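PDB 1W7C: lysyl oxidase from Pichia pastoris, which oxidises primary amines, probably including peptidyl lysine and diamines, to aldehydes as a copper- and topaquinone-dependent amine oxidase. Local coordinates for residues Thr207-Lys212 / Leu226-Asn231. Sequence-based numbering, arbitrary orientation.
Sequences TGFFFK and LEYIYN
Phe209 and Tyr228 meet diagonally across an antiparallel beta hairpin, and the pair illustrates how a sheet can sort its chemistry by face. Strands 209-214 and 224-230 are neighbours in a five-stranded antiparallel sheet of the DUF1965 region, so this is structural packing away from the copper site. With CG of Phe209 anti to the backbone N (chi1 -175°), its ring reaches across to the facing strand and brings CZ to 3.5 Å from Tyr228 CD2. The two ring planes are inclined at 34°. Tyr228 CD2 also receives CB of its direct cross-strand partner, Phe211, at 3.8 Å, whereas the ring of Phe211 leans off the other way. Helices 136-150 and 153-163 pack over this aromatic face, Leu150 and Met155 both touching Tyr228. Were Tyr228 an alanine, the ring end of Phe209 would probably lose its neighbour and a gap would be likely to open below Met155 and Leu150.

The opposite face is mixed. Phe210 and Ile229 touch through their CB atoms, and Trp521 of the second subunit packs on Ile229 and Glu227. Farther along, Lys212, fully extended, runs beside Glu227 and points the same way, its CD 3.7 Å from Glu227 OE2. Their charged ends do not touch directly; a water accepts from Lys212 NZ and donates to Glu227 OE1. Leu226 CD1 lies against Lys212 CE.

Between the faces, Phe210 and Ile229 exchange a pair of backbone hydrogen bonds, the one from Ile229 N to Phe210 O nearly straight (173°). Opposite Lys212, Leu226 and Glu227 form a classic beta bulge: Lys212 O accepts from both Leu226 N (2.8 Å) and Glu227 N (3.1 Å). The hairpin thus presents hydrocarbon and aromatic surface to the helices, while its charged pair probably feels an attraction weakened by the water between them.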
loop_
_atom_site.group_PDB
_atom_site.type_symbol
_atom_site.label_atom_id
_atom_site.label_comp_id
_atom_site.label_asym_id
_atom_site.label_seq_id
_atom_site.Cartn_x
_atom_site.Cartn_y
_atom_site.Cartn_z
ATOM N N THR A 207 25.682 17.646 -18.746
ATOM C CA THR A 207 26.860 18.538 -18.738
ATOM C C THR A 207 26.643 19.950 -18.226
ATOM O O THR A 207 27.613 20.652 -17.962
ATOM C CB THR A 207 27.424 18.670 -20.149
ATOM O OG1 THR A 207 26.455 19.281 -21.013
ATOM C CG2 THR A 207 27.744 17.300 -20.749
ATOM N N GLY A 208 25.399 20.394 -18.145
ATOM C CA GLY A 208 25.105 21.786 -17.826
ATOM C C GLY A 208 25.334 22.739 -18.976
ATOM O O GLY A 208 25.309 23.958 -18.786
ATOM N N PHE A 209 25.538 22.203 -20.185
ATOM C CA PHE A 209 25.572 23.056 -21.375
ATOM C C PHE A 209 24.203 23.036 -22.037
ATOM O O PHE A 209 23.698 21.972 -22.366
ATOM C CB PHE A 209 26.622 22.576 -22.364
ATOM C CG PHE A 209 26.766 23.480 -23.537
ATOM C CD1 PHE A 209 27.522 24.612 -23.437
ATOM C CD2 PHE A 209 26.055 23.253 -24.706
ATOM C CE1 PHE A 209 27.630 25.466 -24.491
ATOM C CE2 PHE A 209 26.151 24.131 -25.774
ATOM C CZ PHE A 209 26.937 25.235 -25.657
ATOM N N PHE A 210 23.602 24.200 -22.220
ATOM C CA PHE A 210 22.246 24.319 -22.750
ATOM C C PHE A 210 22.208 25.215 -23.990
ATOM O O PHE A 210 23.106 26.016 -24.239
ATOM C CB PHE A 210 21.313 24.909 -21.682
ATOM C CG PHE A 210 21.365 24.167 -20.361
ATOM C CD1 PHE A 210 22.113 24.661 -19.308
ATOM C CD2 PHE A 210 20.746 22.921 -20.215
ATOM C CE1 PHE A 210 22.202 23.955 -18.123
ATOM C CE2 PHE A 210 20.809 22.235 -19.014
ATOM C CZ PHE A 210 21.548 22.730 -17.983
ATOM N N PHE A 211 21.125 25.098 -24.734
ATOM C CA PHE A 211 20.899 25.905 -25.898
ATOM C C PHE A 211 19.412 26.027 -26.199
ATOM O O PHE A 211 18.587 25.303 -25.648
ATOM C CB PHE A 211 21.668 25.351 -27.118
ATOM C CG PHE A 211 21.482 23.887 -27.333
ATOM C CD1 PHE A 211 20.424 23.406 -28.093
ATOM C CD2 PHE A 211 22.382 22.976 -26.798
ATOM C CE1 PHE A 211 20.240 22.031 -28.267
ATOM C CE2 PHE A 211 22.207 21.621 -26.966
ATOM C CZ PHE A 211 21.149 21.140 -27.718
ATOM N N LYS A 212 19.104 26.963 -27.082
ATOM C CA LYS A 212 17.742 27.286 -27.476
ATOM C C LYS A 212 17.750 27.592 -28.950
ATOM O O LYS A 212 18.599 28.341 -29.421
ATOM C CB LYS A 212 17.204 28.485 -26.705
ATOM C CG LYS A 212 15.724 28.789 -26.961
ATOM C CD LYS A 212 15.328 30.143 -26.386
ATOM C CE LYS A 212 13.870 30.449 -26.619
ATOM N NZ LYS A 212 13.454 31.808 -26.167
ATOM N N LEU A 226 19.254 30.279 -31.272
ATOM C CA LEU A 226 18.991 31.545 -30.601
ATOM C C LEU A 226 19.944 31.870 -29.445
ATOM O O LEU A 226 20.389 33.021 -29.301
ATOM C CB LEU A 226 17.561 31.555 -30.073
ATOM C CG LEU A 226 16.449 31.378 -31.093
ATOM C CD1 LEU A 226 15.141 31.260 -30.352
ATOM C CD2 LEU A 226 16.423 32.552 -32.054
ATOM N N GLU A 227 20.214 30.872 -28.615
ATOM C CA GLU A 227 20.998 31.040 -27.407
ATOM C C GLU A 227 21.830 29.828 -27.087
ATOM O O GLU A 227 21.418 28.693 -27.360
ATOM C CB GLU A 227 20.082 31.303 -26.197
ATOM C CG GLU A 227 19.212 32.524 -26.321
ATOM C CD GLU A 227 18.202 32.662 -25.194
ATOM O OE1 GLU A 227 17.588 33.755 -25.074
ATOM O OE2 GLU A 227 18.023 31.685 -24.424
ATOM N N TYR A 228 23.003 30.093 -26.506
ATOM C CA TYR A 228 23.740 29.117 -25.706
ATOM C C TYR A 228 23.690 29.575 -24.266
ATOM O O TYR A 228 23.862 30.756 -23.994
ATOM C CB TYR A 228 25.191 29.006 -26.192
ATOM C CG TYR A 228 25.277 28.424 -27.574
ATOM C CD1 TYR A 228 25.629 29.201 -28.677
ATOM C CD2 TYR A 228 24.926 27.094 -27.782
ATOM C CE1 TYR A 228 25.670 28.641 -29.945
ATOM C CE2 TYR A 228 24.949 26.537 -29.033
ATOM C CZ TYR A 228 25.322 27.303 -30.114
ATOM O OH TYR A 228 25.346 26.700 -31.352
ATOM N N ILE A 229 23.451 28.652 -23.344
ATOM C CA ILE A 229 23.273 28.995 -21.943
ATOM C C ILE A 229 24.202 28.116 -21.127
ATOM O O ILE A 229 24.169 26.896 -21.252
ATOM C CB ILE A 229 21.808 28.796 -21.518
ATOM C CG1 ILE A 229 20.876 29.700 -22.329
ATOM C CG2 ILE A 229 21.648 28.996 -20.011
ATOM C CD1 ILE A 229 19.442 29.261 -22.322
ATOM N N TYR A 230 25.021 28.749 -20.287
ATOM C CA TYR A 230 26.011 28.044 -19.488
ATOM C C TYR A 230 26.270 28.845 -18.233
ATOM O O TYR A 230 26.436 30.062 -18.292
ATOM C CB TYR A 230 27.300 27.818 -20.288
ATOM C CG TYR A 230 28.380 27.115 -19.488
ATOM C CD1 TYR A 230 28.384 25.731 -19.343
ATOM C CD2 TYR A 230 29.381 27.842 -18.857
ATOM C CE1 TYR A 230 29.356 25.099 -18.615
ATOM C CE2 TYR A 230 30.367 27.217 -18.126
ATOM C CZ TYR A 230 30.350 25.853 -18.004
ATOM O OH TYR A 230 31.320 25.222 -17.279
ATOM N N ASN A 231 26.265 28.168 -17.083
ATOM C CA ASN A 231 26.437 28.831 -15.788
ATOM C C ASN A 231 25.476 30.018 -15.642
ATOM O O ASN A 231 25.854 31.083 -15.184
ATOM C CB ASN A 231 27.901 29.253 -15.583
ATOM C CG ASN A 231 28.182 29.755 -14.177
ATOM O OD1 ASN A 231 27.540 29.333 -13.198
ATOM N ND2 ASN A 231 29.174 30.657 -14.061
HETATM O O HOH W 1 25.993 25.228 -16.548
HETATM O O HOH W 2 15.439 33.754 -26.882
#